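Local coordinates for protein arginase (RocF) (Helicobacter pylori, PDB 4G3H) that probably hydrolyses L-arginine to L-ornithine and urea, the arginase step of the urea cycle, at a site that holds two manganese ions, at residues S232-I237 / T244-R249; K19-L24 / L87-A92; A92-I97 / I228-L233. One frame throughout, in Å; residues are numbered along the deposited sequence.

All three contacts are largely buried and gather round one parallel sheet. Contacts 1 and 3 share strand 228-234: its carboxyl end carries manganese ligands in contact 1, while its middle packs against helix 94-104 in contact 3. Contact 2 lies two strands away across the sheet, where the loop after strand 84-87 meets helix 16-30, and it runs through Ala92 into the segment of contact 3. Ser88 of contact 2 also packs on Ile97 of contact 3. The chemistry follows the place: metal bonds and one bridging water at the strand end, mostly apolar packing in contact 2, and a tyrosine set among aliphatic groups in contact 3.

Contact 1 of 3, residues S232-I237 / T244-R249; sequences SLDLDI and TSTGVR. With MN (manganese (II) ion), chain F; MN (manganese (II) ion), chain E.
Thr246 and Val248 of the loop 244-249 meet Asp236 in the turn that ends strand 228-234. At the start of the loop, Thr244 N gives a hydrogen bond to Glu294 of helix 293-309; Ser245, the centre of an inverse gamma turn, gives another to the same glutamate through OG. Thr246 comes next, its methyl CG2 and its hydroxyl both by the methylene of Asp236, with OG1 3.8 Å from CB. This hydroxyl is bonded to Glu281 O and also receives a hydrogen bond from a water. The water donates a second one to Asp236 OD2 (3.0 Å from the water oxygen), so loop and metal ligand are joined through it without a direct hydrogen bond. In Asp236, chi1 of 64° sets the carboxylate between the backbone N and the carbonyl carbon, with OD1 held by Ala117 N. Asp234 and Asp236 form the Asp-X-Asp pair of the arginase binuclear site. Asp236 OD2 binds, at 2.1 Å, the manganese ion that lies 2.3 Å from Asp234 OD2; the other ion is 2.5 Å from Asp234 OD2, which thus bridges the two. Asp116, His118 and Asp120 supply the other protein ligands. The second oxygen of Asp234, OD1, accepts a hydrogen bond from Asp236 N at 2.9 Å in an Asx turn; the N-H approaches from the anti side, 33° out of the carboxylate plane, and ties one ligand to the next. Beyond Gly247, Val248 offers its backbone: its N gives a hydrogen bond to the same water, and its O rests 3.6 Å from Asp236 CB.

Contact 2 of 3, residues K19-L24 / L87-A92; sequences KGVRRL and LSSEHA
Val21 holds CG1 anti to its backbone N (chi1 175°), which leaves CG2 beside that N and directed at Ser89; on the other side, Ser89 has chi1 of -170° and carries OG beside its own carbonyl carbon. The methyl CG2 of Val21 thus lies alongside the serine backbone, 3.6 Å from Ser89 CA and just as near to its CB, with OG only slightly farther away. The polar end of Ser89 is not left to this apolar neighbour: OG is hydrogen-bonded to Asp18 OD1 and Thr17 OG1, both on helix 16-30 just ahead of the segment, so the loop is pinned to the same helix by polar bonds beside the methyl contact. Ser89 has a positive phi of 71°, and the chain turns sharply here as it leaves strand 84-87. That strand lies inside the parallel sheet of the arginase alpha/beta fold, flanked by strands 2-8 and 274-280, and helix 16-30 packs against its carboxyl end. The loop leads on to His91, which lies beside the manganese ligands Asp116, Asp120 and Asp234. Two residues before Ser89, at the end of the strand, Leu87 points at the helix and meets two residues a turn apart. Its CB lies 4.3 Å from Val21 CG1, and its CD1 approaches Leu24 CB at 4.2 Å, where Leu24 offers the root of its side chain to the leucine. Leu24 also packs on Val298, Leu299 and Leu302 of helix 293-309.

Contact 3 of 3, residues A92-I97 / I228-L233; sequences ANMFGI and IIYLSL
Met94 and Ser232 mark where helix 94-104 comes nearest to strand 228-234, their CA atoms 8.0 Å apart; one turn on, Ile97 and Tyr230 have a CA separation of 10.6 Å. The gap thus opens along the helix, and the longer side chain of Tyr230 spans its wider end. Ile97 N gives a backbone hydrogen bond to Asn93 O, whereas the two segments exchange no hydrogen bond and meet through side chains alone. Tyr230 reaches out with CG anti to the backbone N (chi1 179°), carrying its ring and hydroxyl toward the helix. Ile97 crosses it at about a right angle, and its branch methyl CG2 stops 3.6 Å from Tyr230 OH; the same methyl is 4.4 Å from ring atom CE1. Met94 comes to the same side of the ring plane as Ile97, but toward CE2: its chain bends at chi2 (-92°), runs past the tyrosine in the opposite direction and lays CE at 4.1 Å from CE2. Both aliphatic groups approach the ring obliquely. Such packing of a helix on the face of a central parallel sheet belongs to the three-layer alpha/beta/alpha fold of arginases, and strand 228-234 runs here between strands 274-280 and 110-115. Phe98 and Phe101, farther along the same helix, also meet the tyrosine, Phe98 in an edge-to-face arrangement. The buried hydroxyl is satisfied by Glu278 OE1 of strand 274-280. That carboxylate oxygen also has a weak hydrogen bond with Ser232 OG, which lies 4.1 Å from Met94 CG, at the base of the methionine chain. Met94 further touches Pro136 and Leu137, so helix 136-140 packs against it as well.

Contact 1 of 3, residues S232-I237 / T244-R249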
# COMPACT_ATOMS: atom_id res chain seq x y z
N SER A 232 -2.45 2.86 2.47
CA SER A 232 -1.50 2.37 1.48
C SER A 232 -1.14 3.51 0.54
O SER A 232 -1.99 4.01 -0.19
CB SER A 232 -2.11 1.20 0.71
OG SER A 232 -1.12 0.56 -0.07
N LEU A 233 0.13 3.90 0.55
CA LEU A 233 0.61 4.99 -0.28
C LEU A 233 1.56 4.56 -1.39
O LEU A 233 2.63 4.01 -1.13
CB LEU A 233 1.31 6.05 0.59
CG LEU A 233 2.22 7.06 -0.15
CD1 LEU A 233 1.40 7.86 -1.16
CD2 LEU A 233 2.90 7.99 0.84
N ASP A 234 1.15 4.84 -2.63
CA ASP A 234 1.95 4.55 -3.82
C ASP A 234 2.50 5.90 -4.26
O ASP A 234 1.73 6.81 -4.59
CB ASP A 234 1.07 3.95 -4.92
CG ASP A 234 1.86 3.57 -6.17
OD1 ASP A 234 2.89 4.22 -6.48
OD2 ASP A 234 1.45 2.61 -6.84
N LEU A 235 3.82 6.04 -4.29
CA LEU A 235 4.44 7.31 -4.66
C LEU A 235 4.08 7.86 -6.04
O LEU A 235 4.25 9.05 -6.30
CB LEU A 235 5.96 7.19 -4.52
CG LEU A 235 6.47 6.91 -3.09
CD1 LEU A 235 7.94 6.53 -3.13
CD2 LEU A 235 6.25 8.13 -2.20
N ASP A 236 3.57 7.01 -6.93
CA ASP A 236 3.22 7.52 -8.25
C ASP A 236 1.97 8.39 -8.22
O ASP A 236 1.47 8.82 -9.26
CB ASP A 236 3.06 6.37 -9.27
CG ASP A 236 1.91 5.44 -8.95
OD1 ASP A 236 0.98 5.83 -8.22
OD2 ASP A 236 1.95 4.30 -9.45
N ILE A 237 1.45 8.67 -7.02
CA ILE A 237 0.29 9.53 -6.92
C ILE A 237 0.80 10.93 -7.25
O ILE A 237 0.06 11.80 -7.71
CB ILE A 237 -0.34 9.52 -5.50
CG1 ILE A 237 -1.55 10.45 -5.46
CG2 ILE A 237 0.69 9.92 -4.47
CD1 ILE A 237 -2.36 10.39 -4.17
N THR A 244 10.10 11.10 -10.57
CA THR A 244 10.40 10.05 -11.54
C THR A 244 10.94 8.74 -10.99
O THR A 244 11.11 7.78 -11.75
CB THR A 244 11.38 10.59 -12.60
OG1 THR A 244 12.66 10.81 -12.00
CG2 THR A 244 10.86 11.91 -13.19
N SER A 245 11.22 8.68 -9.69
CA SER A 245 11.75 7.45 -9.11
C SER A 245 10.66 6.42 -8.81
O SER A 245 10.56 5.91 -7.69
CB SER A 245 12.54 7.76 -7.84
OG SER A 245 13.73 8.47 -8.16
N THR A 246 9.85 6.12 -9.81
CA THR A 246 8.77 5.16 -9.67
C THR A 246 8.57 4.46 -11.02
O THR A 246 8.75 5.07 -12.08
CB THR A 246 7.47 5.86 -9.19
OG1 THR A 246 6.53 4.88 -8.75
CG2 THR A 246 6.86 6.70 -10.29
N GLY A 247 8.19 3.19 -10.98
CA GLY A 247 8.01 2.41 -12.19
C GLY A 247 6.97 2.82 -13.21
O GLY A 247 7.23 2.72 -14.41
N VAL A 248 5.81 3.28 -12.77
CA VAL A 248 4.76 3.68 -13.70
C VAL A 248 4.31 5.10 -13.42
O VAL A 248 3.36 5.33 -12.67
CB VAL A 248 3.54 2.73 -13.60
CG1 VAL A 248 2.49 3.10 -14.64
CG2 VAL A 248 3.99 1.28 -13.80
N ARG A 249 5.00 6.06 -14.03
CA ARG A 249 4.71 7.47 -13.86
C ARG A 249 3.47 7.90 -14.64
O ARG A 249 3.30 7.54 -15.79
CB ARG A 249 5.90 8.31 -14.31
CG ARG A 249 7.17 8.05 -13.53
CD ARG A 249 8.20 9.12 -13.86
NE ARG A 249 8.98 8.82 -15.05
CZ ARG A 249 9.49 9.73 -15.86
NH1 ARG A 249 9.30 11.03 -15.63
NH2 ARG A 249 10.22 9.36 -16.90
MN MN F . 0.38 3.01 -8.88
MN MN E . -0.33 0.89 -7.00
O HOH W 1 4.69 3.26 -9.94

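Contact 2 of 3, residues K19-L24 / L87-A92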
# COMPACT_ATOMS: atom_id res chain seq x y z
N LYS A 19 15.72 -2.27 -4.28
CA LYS A 19 16.87 -1.42 -4.01
C LYS A 19 16.36 -0.16 -3.33
O LYS A 19 17.03 0.40 -2.46
CB LYS A 19 17.61 -1.08 -5.31
CG LYS A 19 18.26 -2.30 -5.96
CD LYS A 19 19.13 -1.92 -7.16
CE LYS A 19 19.80 -3.16 -7.74
NZ LYS A 19 20.65 -2.83 -8.91
N GLY A 20 15.17 0.28 -3.73
CA GLY A 20 14.60 1.46 -3.11
C GLY A 20 14.38 1.19 -1.64
O GLY A 20 14.74 2.01 -0.78
N VAL A 21 13.80 0.04 -1.34
CA VAL A 21 13.54 -0.37 0.03
C VAL A 21 14.81 -0.44 0.89
O VAL A 21 14.83 0.02 2.03
CB VAL A 21 12.84 -1.74 0.09
CG1 VAL A 21 12.70 -2.19 1.55
CG2 VAL A 21 11.49 -1.67 -0.60
N ARG A 22 15.88 -1.04 0.35
CA ARG A 22 17.12 -1.14 1.12
C ARG A 22 17.74 0.22 1.40
O ARG A 22 18.34 0.41 2.45
CB ARG A 22 18.12 -2.09 0.45
CG ARG A 22 18.45 -1.81 -1.00
CD ARG A 22 19.31 -0.57 -1.18
NE ARG A 22 20.55 -0.61 -0.41
CZ ARG A 22 21.45 0.36 -0.42
NH1 ARG A 22 22.55 0.26 0.31
NH2 ARG A 22 21.26 1.45 -1.16
N ARG A 23 17.59 1.15 0.47
CA ARG A 23 18.12 2.50 0.64
C ARG A 23 17.39 3.20 1.79
O ARG A 23 18.00 3.84 2.64
CB ARG A 23 17.90 3.35 -0.62
CG ARG A 23 18.88 3.15 -1.76
CD ARG A 23 18.78 4.36 -2.68
NE ARG A 23 19.58 4.25 -3.89
CZ ARG A 23 19.73 5.24 -4.77
NH1 ARG A 23 20.47 5.07 -5.85
NH2 ARG A 23 19.15 6.42 -4.55
N LEU A 24 16.07 3.09 1.77
CA LEU A 24 15.23 3.70 2.79
C LEU A 24 15.49 3.06 4.16
O LEU A 24 15.54 3.76 5.17
CB LEU A 24 13.75 3.57 2.38
CG LEU A 24 13.41 4.28 1.06
CD1 LEU A 24 12.01 3.93 0.60
CD2 LEU A 24 13.56 5.78 1.24
N LEU A 87 7.33 -0.90 4.18
CA LEU A 87 7.88 -0.79 2.91
C LEU A 87 7.76 -2.02 2.05
O LEU A 87 8.52 -2.75 2.04
CB LEU A 87 9.23 -0.12 2.89
CG LEU A 87 9.61 0.88 3.92
CD1 LEU A 87 10.81 1.14 4.15
CD2 LEU A 87 9.07 2.00 3.65
N SER A 88 6.72 -2.03 1.32
CA SER A 88 6.21 -3.04 0.51
C SER A 88 6.92 -3.48 -0.76
O SER A 88 6.65 -4.35 -1.21
CB SER A 88 4.74 -2.99 0.40
OG SER A 88 4.30 -2.16 -0.41
N SER A 89 7.76 -2.59 -1.24
CA SER A 89 8.52 -2.55 -2.38
C SER A 89 7.68 -2.34 -3.60
O SER A 89 7.75 -1.51 -4.05
CB SER A 89 9.37 -3.78 -2.57
OG SER A 89 10.25 -3.74 -3.49
N GLU A 90 6.85 -3.23 -3.92
CA GLU A 90 5.92 -3.21 -4.95
C GLU A 90 4.49 -3.32 -4.55
O GLU A 90 4.25 -3.99 -3.73
CB GLU A 90 6.35 -4.14 -6.08
CG GLU A 90 6.45 -5.51 -5.83
CD GLU A 90 6.99 -6.29 -7.02
OE1 GLU A 90 8.11 -6.22 -7.45
OE2 GLU A 90 6.30 -7.07 -7.48
N HIS A 91 3.60 -2.51 -5.12
CA HIS A 91 2.23 -2.56 -4.68
C HIS A 91 1.55 -3.92 -4.71
O HIS A 91 0.65 -4.17 -3.91
CB HIS A 91 1.37 -1.54 -5.44
CG HIS A 91 0.53 -0.70 -4.53
ND1 HIS A 91 0.26 -1.05 -3.23
CD2 HIS A 91 -0.10 0.48 -4.74
CE1 HIS A 91 -0.49 -0.12 -2.67
NE2 HIS A 91 -0.72 0.82 -3.57
N ALA A 92 1.96 -4.80 -5.60
CA ALA A 92 1.34 -6.12 -5.67
C ALA A 92 1.43 -6.85 -4.33
O ALA A 92 0.57 -7.66 -4.02
CB ALA A 92 1.98 -6.95 -6.78

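Contact 3 of 3, residues A92-I97 / I228-L233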
# COMPACT_ATOMS: atom_id res chain seq x y z
N ALA A 92 1.96 -4.80 -5.60
CA ALA A 92 1.34 -6.12 -5.67
C ALA A 92 1.43 -6.85 -4.33
O ALA A 92 0.57 -7.66 -4.02
CB ALA A 92 1.98 -6.95 -6.78
N ASN A 93 2.47 -6.55 -3.55
CA ASN A 93 2.65 -7.20 -2.25
C ASN A 93 1.59 -6.80 -1.23
O ASN A 93 1.46 -7.42 -0.17
CB ASN A 93 4.04 -6.89 -1.67
CG ASN A 93 5.16 -7.48 -2.48
OD1 ASN A 93 5.02 -8.56 -3.06
ND2 ASN A 93 6.30 -6.80 -2.52
N MET A 94 0.84 -5.75 -1.54
CA MET A 94 -0.21 -5.26 -0.66
C MET A 94 -1.24 -6.36 -0.38
O MET A 94 -1.83 -6.40 0.70
CB MET A 94 -0.88 -4.03 -1.28
CG MET A 94 -1.98 -3.40 -0.44
SD MET A 94 -3.64 -4.04 -0.84
CE MET A 94 -4.66 -3.11 0.34
N PHE A 95 -1.45 -7.25 -1.34
CA PHE A 95 -2.43 -8.32 -1.14
C PHE A 95 -2.07 -9.20 0.05
O PHE A 95 -2.84 -9.28 1.02
CB PHE A 95 -2.54 -9.20 -2.39
CG PHE A 95 -3.44 -10.39 -2.20
CD1 PHE A 95 -4.80 -10.20 -1.95
CD2 PHE A 95 -2.93 -11.68 -2.22
CE1 PHE A 95 -5.64 -11.29 -1.71
CE2 PHE A 95 -3.77 -12.78 -1.98
CZ PHE A 95 -5.12 -12.58 -1.72
N GLY A 96 -0.92 -9.85 -0.02
CA GLY A 96 -0.49 -10.71 1.07
C GLY A 96 -0.42 -9.98 2.40
O GLY A 96 -0.82 -10.51 3.43
N ILE A 97 0.09 -8.75 2.38
CA ILE A 97 0.20 -7.96 3.60
C ILE A 97 -1.17 -7.65 4.21
O ILE A 97 -1.38 -7.79 5.42
CB ILE A 97 0.93 -6.62 3.31
CG1 ILE A 97 2.39 -6.88 2.94
CG2 ILE A 97 0.86 -5.71 4.53
CD1 ILE A 97 3.12 -5.65 2.42
N ILE A 228 -11.05 -0.00 12.19
CA ILE A 228 -9.63 0.27 12.01
C ILE A 228 -9.33 0.61 10.55
O ILE A 228 -10.04 0.18 9.64
CB ILE A 228 -8.75 -0.91 12.45
CG1 ILE A 228 -9.10 -2.15 11.65
CG2 ILE A 228 -8.90 -1.14 13.95
CD1 ILE A 228 -8.19 -3.31 11.95
N ILE A 229 -8.26 1.36 10.35
CA ILE A 229 -7.90 1.81 9.03
C ILE A 229 -6.49 1.41 8.61
O ILE A 229 -5.56 1.37 9.43
CB ILE A 229 -8.05 3.34 8.96
CG1 ILE A 229 -9.49 3.72 9.33
CG2 ILE A 229 -7.70 3.86 7.58
CD1 ILE A 229 -9.74 5.22 9.40
N TYR A 230 -6.34 1.10 7.32
CA TYR A 230 -5.07 0.73 6.72
C TYR A 230 -4.77 1.77 5.64
O TYR A 230 -5.60 2.00 4.75
CB TYR A 230 -5.19 -0.67 6.09
CG TYR A 230 -3.94 -1.18 5.41
CD1 TYR A 230 -2.99 -1.92 6.11
CD2 TYR A 230 -3.70 -0.93 4.05
CE1 TYR A 230 -1.83 -2.40 5.48
CE2 TYR A 230 -2.55 -1.40 3.41
CZ TYR A 230 -1.62 -2.13 4.13
OH TYR A 230 -0.48 -2.58 3.50
N LEU A 231 -3.61 2.42 5.72
CA LEU A 231 -3.25 3.40 4.69
C LEU A 231 -2.16 2.85 3.77
O LEU A 231 -1.10 2.41 4.22
CB LEU A 231 -2.76 4.72 5.32
CG LEU A 231 -2.62 5.83 4.25
CD1 LEU A 231 -2.93 7.19 4.86
CD2 LEU A 231 -1.21 5.81 3.64
N SER A 232 -2.45 2.86 2.47
CA SER A 232 -1.50 2.37 1.48
C SER A 232 -1.14 3.51 0.54
O SER A 232 -1.99 4.01 -0.19
CB SER A 232 -2.11 1.20 0.71
OG SER A 232 -1.12 0.56 -0.07
N LEU A 233 0.13 3.90 0.55
CA LEU A 233 0.61 4.99 -0.28
C LEU A 233 1.56 4.56 -1.39
O LEU A 233 2.63 4.01 -1.13
CB LEU A 233 1.31 6.05 0.59
CG LEU A 233 2.22 7.06 -0.15
CD1 LEU A 233 1.40 7.86 -1.16
CD2 LEU A 233 2.90 7.99 0.84